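Local coordinates for protein CG8862 (Drosophila melanogaster, PDB 3ISM) that is endonuclease G, a magnesium-dependent nuclease of the DNA/RNA non-specific endonuclease family that probably cuts both DNA and RNA, at residues V53-L57 with M102-H108; Y151-V156 with K192-S198; M205-P211 with F224-P228. All blocks are in the same frame, centred on the assembly; numbering follows the deposited sequence.

Contact 1: V53-L57 with M102-H108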
# COMPACT_ATOMS: atom_id res chain seq x y z
N VAL B 53 -6.89 -11.49 8.20
CA VAL B 53 -7.18 -12.26 9.41
C VAL B 53 -7.21 -13.75 9.02
O VAL B 53 -7.39 -14.09 7.84
CB VAL B 53 -8.52 -11.86 10.07
CG1 VAL B 53 -8.52 -10.41 10.49
CG2 VAL B 53 -9.70 -12.15 9.13
N PHE B 54 -7.02 -14.61 10.02
CA PHE B 54 -7.03 -16.04 9.79
C PHE B 54 -7.93 -16.74 10.80
O PHE B 54 -7.94 -16.40 11.99
CB PHE B 54 -5.60 -16.62 9.82
CG PHE B 54 -5.35 -17.63 8.74
CD1 PHE B 54 -4.65 -17.26 7.59
CD2 PHE B 54 -5.89 -18.91 8.82
CE1 PHE B 54 -4.45 -18.19 6.56
CE2 PHE B 54 -5.71 -19.83 7.79
CZ PHE B 54 -4.99 -19.47 6.65
N GLU B 55 -8.69 -17.72 10.32
CA GLU B 55 -9.68 -18.41 11.16
C GLU B 55 -9.63 -19.90 10.86
O GLU B 55 -9.35 -20.30 9.74
CB GLU B 55 -11.09 -17.89 10.88
CG GLU B 55 -11.33 -16.39 11.22
CD GLU B 55 -12.67 -15.88 10.65
OE1 GLU B 55 -12.84 -15.91 9.41
OE2 GLU B 55 -13.55 -15.44 11.43
N HIS B 56 -9.88 -20.70 11.89
CA HIS B 56 -10.05 -22.12 11.73
C HIS B 56 -11.42 -22.46 12.30
O HIS B 56 -11.62 -22.39 13.51
CB HIS B 56 -8.92 -22.90 12.42
CG HIS B 56 -9.29 -24.32 12.76
ND1 HIS B 56 -9.11 -24.86 14.01
CD2 HIS B 56 -9.84 -25.31 12.00
CE1 HIS B 56 -9.54 -26.11 14.02
NE2 HIS B 56 -9.99 -26.41 12.82
N LEU B 57 -12.35 -22.82 11.43
CA LEU B 57 -13.74 -23.06 11.80
C LEU B 57 -14.06 -24.54 11.85
O LEU B 57 -13.59 -25.34 11.01
CB LEU B 57 -14.70 -22.37 10.82
CG LEU B 57 -14.38 -20.97 10.29
CD1 LEU B 57 -15.52 -20.50 9.36
CD2 LEU B 57 -14.13 -19.94 11.40
N MET B 102 -13.65 -8.25 9.34
CA MET B 102 -12.88 -9.22 8.57
C MET B 102 -13.11 -10.64 9.12
O MET B 102 -13.55 -11.52 8.39
CB MET B 102 -11.39 -8.84 8.50
CG MET B 102 -11.10 -7.50 7.81
SD MET B 102 -11.55 -7.40 6.04
CE MET B 102 -13.23 -6.73 6.16
N ALA B 103 -12.81 -10.87 10.39
CA ALA B 103 -13.21 -12.08 11.08
C ALA B 103 -14.63 -11.84 11.60
O ALA B 103 -14.82 -11.04 12.53
CB ALA B 103 -12.27 -12.39 12.25
N ALA B 104 -15.61 -12.51 10.98
CA ALA B 104 -17.03 -12.30 11.30
C ALA B 104 -17.39 -12.78 12.70
O ALA B 104 -16.87 -13.79 13.19
CB ALA B 104 -17.93 -12.98 10.26
N ALA B 105 -18.29 -12.04 13.35
CA ALA B 105 -18.71 -12.35 14.71
C ALA B 105 -19.36 -13.74 14.81
O ALA B 105 -19.23 -14.43 15.83
CB ALA B 105 -19.66 -11.28 15.19
N GLY B 106 -20.03 -14.15 13.73
CA GLY B 106 -20.71 -15.44 13.65
C GLY B 106 -19.81 -16.66 13.48
O GLY B 106 -20.26 -17.80 13.55
N ASN B 107 -18.53 -16.42 13.23
CA ASN B 107 -17.56 -17.51 13.10
C ASN B 107 -16.98 -17.90 14.46
O ASN B 107 -16.12 -18.78 14.56
CB ASN B 107 -16.41 -17.05 12.20
CG ASN B 107 -16.85 -16.71 10.79
OD1 ASN B 107 -17.91 -17.14 10.34
ND2 ASN B 107 -16.03 -15.95 10.08
N HIS B 108 -17.42 -17.20 15.52
CA HIS B 108 -16.76 -17.31 16.83
C HIS B 108 -17.75 -17.36 17.97
O HIS B 108 -17.93 -16.38 18.69
CB HIS B 108 -15.72 -16.20 17.01
CG HIS B 108 -14.78 -16.11 15.85
ND1 HIS B 108 -13.76 -17.02 15.66
CD2 HIS B 108 -14.77 -15.29 14.78
CE1 HIS B 108 -13.14 -16.74 14.53
NE2 HIS B 108 -13.73 -15.70 13.97
O HOH W 1 -14.60 -14.15 8.56

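Contact 2: Y151-V156 with K192-S198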
# COMPACT_ATOMS: atom_id res chain seq x y z
N TYR B 151 -16.85 -30.20 5.31
CA TYR B 151 -15.49 -30.40 5.80
C TYR B 151 -15.44 -30.19 7.31
O TYR B 151 -15.86 -29.15 7.81
CB TYR B 151 -14.52 -29.42 5.14
CG TYR B 151 -14.60 -29.36 3.64
CD1 TYR B 151 -14.23 -30.44 2.84
CD2 TYR B 151 -15.03 -28.20 3.00
CE1 TYR B 151 -14.29 -30.35 1.45
CE2 TYR B 151 -15.08 -28.10 1.63
CZ TYR B 151 -14.72 -29.16 0.85
OH TYR B 151 -14.81 -29.02 -0.52
N SER B 152 -14.88 -31.16 8.01
CA SER B 152 -14.78 -31.13 9.47
C SER B 152 -14.03 -29.90 9.97
O SER B 152 -14.30 -29.39 11.07
CB SER B 152 -14.08 -32.39 9.97
OG SER B 152 -14.95 -33.51 9.91
N ASN B 153 -13.07 -29.44 9.18
CA ASN B 153 -12.25 -28.30 9.53
C ASN B 153 -12.13 -27.39 8.32
O ASN B 153 -11.81 -27.85 7.21
CB ASN B 153 -10.86 -28.76 10.00
CG ASN B 153 -10.92 -29.59 11.28
OD1 ASN B 153 -10.94 -29.03 12.38
ND2 ASN B 153 -10.97 -30.92 11.14
N VAL B 154 -12.44 -26.12 8.52
CA VAL B 154 -12.39 -25.13 7.44
C VAL B 154 -11.44 -24.00 7.84
O VAL B 154 -11.65 -23.35 8.86
CB VAL B 154 -13.81 -24.55 7.15
CG1 VAL B 154 -13.73 -23.38 6.19
CG2 VAL B 154 -14.73 -25.65 6.61
N TYR B 155 -10.39 -23.79 7.05
CA TYR B 155 -9.43 -22.73 7.35
C TYR B 155 -9.63 -21.60 6.36
O TYR B 155 -9.79 -21.84 5.16
CB TYR B 155 -7.98 -23.24 7.29
CG TYR B 155 -7.66 -24.31 8.30
CD1 TYR B 155 -6.97 -24.01 9.47
CD2 TYR B 155 -8.04 -25.63 8.09
CE1 TYR B 155 -6.66 -25.00 10.41
CE2 TYR B 155 -7.75 -26.62 9.02
CZ TYR B 155 -7.06 -26.30 10.17
OH TYR B 155 -6.77 -27.30 11.06
N VAL B 156 -9.66 -20.37 6.86
CA VAL B 156 -9.99 -19.24 6.00
C VAL B 156 -9.18 -17.98 6.33
O VAL B 156 -9.04 -17.58 7.49
CB VAL B 156 -11.55 -18.97 5.95
CG1 VAL B 156 -12.13 -18.88 7.36
CG2 VAL B 156 -11.88 -17.71 5.13
N LYS B 192 -11.58 -13.97 0.20
CA LYS B 192 -11.50 -15.08 1.15
C LYS B 192 -10.82 -16.22 0.44
O LYS B 192 -11.22 -16.60 -0.66
CB LYS B 192 -12.88 -15.52 1.65
CG LYS B 192 -13.49 -14.58 2.69
CD LYS B 192 -14.76 -15.20 3.27
CE LYS B 192 -15.48 -14.25 4.24
NZ LYS B 192 -14.71 -14.06 5.50
N VAL B 193 -9.78 -16.76 1.06
CA VAL B 193 -9.11 -17.93 0.52
C VAL B 193 -9.25 -19.03 1.57
O VAL B 193 -8.89 -18.83 2.72
CB VAL B 193 -7.61 -17.64 0.15
CG1 VAL B 193 -6.94 -18.91 -0.39
CG2 VAL B 193 -7.53 -16.53 -0.91
N ILE B 194 -9.78 -20.17 1.14
CA ILE B 194 -10.36 -21.18 2.04
C ILE B 194 -9.84 -22.59 1.73
O ILE B 194 -9.76 -22.99 0.57
CB ILE B 194 -11.91 -21.20 1.84
CG1 ILE B 194 -12.52 -19.80 1.98
CG2 ILE B 194 -12.58 -22.20 2.77
CD1 ILE B 194 -13.68 -19.54 1.01
N VAL B 195 -9.49 -23.36 2.76
CA VAL B 195 -9.15 -24.76 2.57
C VAL B 195 -9.98 -25.62 3.50
O VAL B 195 -9.98 -25.40 4.71
CB VAL B 195 -7.62 -25.03 2.80
CG1 VAL B 195 -7.32 -26.52 3.02
CG2 VAL B 195 -6.80 -24.49 1.64
N GLY B 196 -10.71 -26.57 2.93
CA GLY B 196 -11.46 -27.55 3.72
C GLY B 196 -10.75 -28.89 3.72
O GLY B 196 -10.19 -29.30 2.70
N GLU B 197 -10.76 -29.56 4.87
CA GLU B 197 -10.21 -30.90 5.02
C GLU B 197 -11.36 -31.89 5.06
O GLU B 197 -12.19 -31.82 5.96
CB GLU B 197 -9.43 -31.02 6.32
CG GLU B 197 -8.26 -30.05 6.48
CD GLU B 197 -7.59 -30.17 7.83
OE1 GLU B 197 -8.09 -30.92 8.70
OE2 GLU B 197 -6.55 -29.51 8.04
N SER B 198 -11.42 -32.81 4.09
CA SER B 198 -12.48 -33.82 4.06
C SER B 198 -12.18 -34.93 5.06
O SER B 198 -11.15 -34.89 5.75
CB SER B 198 -12.65 -34.39 2.65
OG SER B 198 -13.14 -33.39 1.77

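Contact 3: M205-P211 with F224-P228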
# COMPACT_ATOMS: atom_id res chain seq x y z
N MET B 205 -9.57 -26.40 -1.92
CA MET B 205 -9.45 -24.94 -1.81
C MET B 205 -10.53 -24.17 -2.57
O MET B 205 -10.91 -24.56 -3.67
CB MET B 205 -8.07 -24.49 -2.27
CG MET B 205 -7.85 -22.99 -2.20
SD MET B 205 -6.19 -22.55 -2.64
CE MET B 205 -5.29 -22.97 -1.15
N GLU B 206 -11.01 -23.09 -1.97
CA GLU B 206 -11.88 -22.13 -2.65
C GLU B 206 -11.29 -20.74 -2.46
O GLU B 206 -10.70 -20.45 -1.42
CB GLU B 206 -13.31 -22.15 -2.08
CG GLU B 206 -14.04 -23.47 -2.24
CD GLU B 206 -15.51 -23.42 -1.81
OE1 GLU B 206 -16.01 -22.35 -1.40
OE2 GLU B 206 -16.16 -24.47 -1.88
N SER B 207 -11.43 -19.87 -3.45
CA SER B 207 -11.02 -18.48 -3.28
C SER B 207 -11.90 -17.53 -4.06
O SER B 207 -12.24 -17.80 -5.22
CB SER B 207 -9.54 -18.27 -3.63
OG SER B 207 -9.24 -18.76 -4.91
N TYR B 208 -12.25 -16.42 -3.42
CA TYR B 208 -13.21 -15.45 -3.93
C TYR B 208 -12.61 -14.06 -3.81
O TYR B 208 -11.88 -13.79 -2.87
CB TYR B 208 -14.50 -15.48 -3.10
CG TYR B 208 -15.20 -16.82 -3.07
CD1 TYR B 208 -16.29 -17.07 -3.90
CD2 TYR B 208 -14.77 -17.83 -2.20
CE1 TYR B 208 -16.92 -18.30 -3.87
CE2 TYR B 208 -15.40 -19.06 -2.17
CZ TYR B 208 -16.48 -19.28 -3.00
OH TYR B 208 -17.09 -20.50 -2.99
N VAL B 209 -12.93 -13.20 -4.78
CA VAL B 209 -12.63 -11.77 -4.69
C VAL B 209 -13.92 -11.01 -5.01
O VAL B 209 -14.50 -11.19 -6.09
CB VAL B 209 -11.50 -11.36 -5.66
CG1 VAL B 209 -11.45 -9.84 -5.88
CG2 VAL B 209 -10.16 -11.89 -5.16
N MET B 210 -14.39 -10.19 -4.07
CA MET B 210 -15.63 -9.43 -4.32
C MET B 210 -15.33 -7.95 -4.22
O MET B 210 -14.60 -7.55 -3.34
CB MET B 210 -16.71 -9.83 -3.32
CG MET B 210 -17.13 -11.30 -3.41
SD MET B 210 -18.30 -11.77 -2.13
CE MET B 210 -19.71 -10.75 -2.51
N PRO B 211 -15.90 -7.14 -5.13
CA PRO B 211 -15.62 -5.71 -5.09
C PRO B 211 -16.38 -5.05 -3.93
O PRO B 211 -17.51 -5.45 -3.60
CB PRO B 211 -16.13 -5.22 -6.45
CG PRO B 211 -17.28 -6.17 -6.78
CD PRO B 211 -16.84 -7.50 -6.21
N PHE B 224 -17.80 -14.89 -8.24
CA PHE B 224 -16.67 -14.17 -7.68
C PHE B 224 -15.45 -15.05 -7.43
O PHE B 224 -14.46 -14.59 -6.86
CB PHE B 224 -17.10 -13.46 -6.41
CG PHE B 224 -18.12 -12.41 -6.65
CD1 PHE B 224 -17.80 -11.24 -7.33
CD2 PHE B 224 -19.42 -12.58 -6.19
CE1 PHE B 224 -18.76 -10.26 -7.56
CE2 PHE B 224 -20.39 -11.61 -6.40
CZ PHE B 224 -20.06 -10.45 -7.09
N GLN B 225 -15.52 -16.30 -7.87
CA GLN B 225 -14.40 -17.23 -7.75
C GLN B 225 -13.24 -16.82 -8.67
O GLN B 225 -13.47 -16.48 -9.83
CB GLN B 225 -14.86 -18.67 -8.02
CG GLN B 225 -15.47 -19.35 -6.79
CD GLN B 225 -16.06 -20.74 -7.09
OE1 GLN B 225 -16.75 -20.94 -8.08
NE2 GLN B 225 -15.80 -21.69 -6.19
N VAL B 226 -12.03 -16.81 -8.12
CA VAL B 226 -10.81 -16.39 -8.80
C VAL B 226 -9.70 -17.42 -8.47
O VAL B 226 -9.69 -17.96 -7.37
CB VAL B 226 -10.36 -14.97 -8.31
CG1 VAL B 226 -9.26 -14.42 -9.15
CG2 VAL B 226 -11.51 -13.97 -8.33
N PRO B 227 -8.76 -17.68 -9.41
CA PRO B 227 -7.60 -18.50 -9.04
C PRO B 227 -6.85 -17.90 -7.86
O PRO B 227 -6.59 -16.71 -7.85
CB PRO B 227 -6.72 -18.44 -10.30
CG PRO B 227 -7.70 -18.27 -11.41
CD PRO B 227 -8.75 -17.35 -10.86
N PRO B 228 -6.49 -18.74 -6.86
CA PRO B 228 -5.82 -18.26 -5.64
C PRO B 228 -4.54 -17.48 -5.91
O PRO B 228 -4.25 -16.54 -5.18
CB PRO B 228 -5.52 -19.54 -4.87
CG PRO B 228 -5.66 -20.66 -5.87
CD PRO B 228 -6.71 -20.19 -6.83

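Contact 1: V53-L57 with M102-H108
Val-53 to Leu-57, the end of a sheet strand, runs past the loop Met-102 to His-108 with CA atoms 6.3 Å apart at Val-53 and Ala-103 and 6.9 Å at Leu-57 and Asn-107, a gap bridged by side chains. The loop follows strand 98-101 of the His-Me finger, the ββα-metal motif of these nucleases, and starts one residue after the predicted catalytic His-101. Glu-55 reaches across the middle. Its CG stands anti to the carbonyl carbon (chi1 -63°), and the rest of the chain extends toward the loop, where one oxygen takes two bonds. His-108 NE2 donates to the anti lone pair of Glu-55 OE2 at 2.6 Å, although the oxygen sits 22° out of the ring plane. Asn-107 ND2 approaches the same OE2 from the syn side at 2.9 Å, but 28° out of the carboxylate plane, while OE2 lies close to the amide's own plane. With Asp-38 accepting from ND1, the His-108 ring has a carboxylate at both nitrogens, which probably favours its protonated form, while Arg-145 binds Asn-107 OD1. Apolar contacts flank the polar centre: Val-53 CG2 meets Met-102 CB at one end, and Leu-57 CD2 touches Asn-107 CB at the other. A water gives one hydrogen to Glu-55 OE1 and the other to Met-102 O, and accepts from Ala-104 N at 3.1 Å.

Contact 2: Y151-V156 with K192-S198
One face of the Tyr-151 ring lies on the backbone of Gly-196, whose CA sits 3.9 Å from the ring centroid in a CH-pi contact, while Ser-198 CA lies in plane at the ring edge. The ring occupies the space into which a side chain at Gly-196 would point. The Tyr-155 ring, on the other side of the sheet, has Val-195 O in plane at its edge; Glu-197 OE2 approaches obliquely, 3.3 Å from Tyr-155 CE2, with ring and carboxylate turned 39° apart. Outside the two segments, His-56 stacks on Tyr-155 and Tyr-25 meets it edge-to-face. That carboxylate end of Glu-197 is held mainly from outside, by Tyr-25 OH and a salt bridge to Lys-24. Trimming Tyr-151 to a serine would probably strip the CH-pi cover from Gly-196 CA and open a gap over that piece of backbone.

Behind the side chains the strands run antiparallel, 4.7 Å apart at their axes. Tyr-155 and Val-195 form a hydrogen-bonded pair: Tyr-155 N gives to Val-195 O at 2.9 Å, almost perfectly straight, and Val-195 N returns a bond to Tyr-155 O. Ile-194, the non-hydrogen-bonded partner of Val-156, spans both valines: CG2, anti to its backbone N, meets Val-154 CG1 at 3.8 Å, and CG1 meets Val-156 CG2, all three side chains pointing the same way. On that face Val-144 of helix 136-146 packs against Ile-194. Lys-192 follows the same helix toward the magnesium ligand Glu-141, its NZ bonded to Thr-158. This is the layering of a non-specific endonuclease: neighbouring central strands of a mixed sheet, with the helix carrying a metal ligand packed across one face.

Contact 3: M205-P211 with F224-P228
Ser-207 OG donates to Val-226 O over only 2.6 Å, arriving nearly in line with the C=O bond, and a weak bond from Asn-252 ND2 reaches the same oxygen. The hydroxyl can do this because it sits between its own backbone N and carbonyl carbon (chi1 53°). The contact is a single beta bridge, Tyr-208 with Gln-225, at which the loop leading to helix 228-235 meets strand 203-211 of the main sheet obliquely. Two backbone bonds frame it: Val-226 N to Ser-207 O at 3.1 Å, and Val-209 N to Phe-224 O at 2.9 Å. Beside the bridge, Gln-225 runs parallel to the Tyr-208 side chain, CG 3.4 Å from Tyr-208 CE1, amide and ring only 17° apart. Tyr-208 OH itself donates to Glu-206 OE1, which His-143 of helix 136-146 also binds.

Phe-224 packs against the Met-210 and Pro-211 end of the strand. Met-210 CG lies over one face of its ring, with SD placed obliquely in a Met-aromatic contact, and Pro-211 CD meets CE1. At the opposite end of the loop Pro-227 is the N-cap residue of the helix. Just beyond it, Pro-228 CG lies 3.8 Å from Met-205 SD.

In the fold
The three contacts follow one another along the chain without nesting or crossing. Contact 1 closes a 44-residue excursion between strand 49-57 and the loop after strand 98-101, bringing the His-Me finger up to the main sheet. Contact 2 closes 35 residues, which include the small three-stranded sheet, and joins strands 153-161 and 189-197. Contact 3 closes only 12, folding the approach to helix 228-235 back onto strand 203-211. Strands 49-57, 153-161, 189-197 and 203-211 are consecutive in the sheet, so contact 2 touches both others, whereas contacts 1 and 3 have centres about 17 Å apart. Side chains from all three pack against helix 136-146.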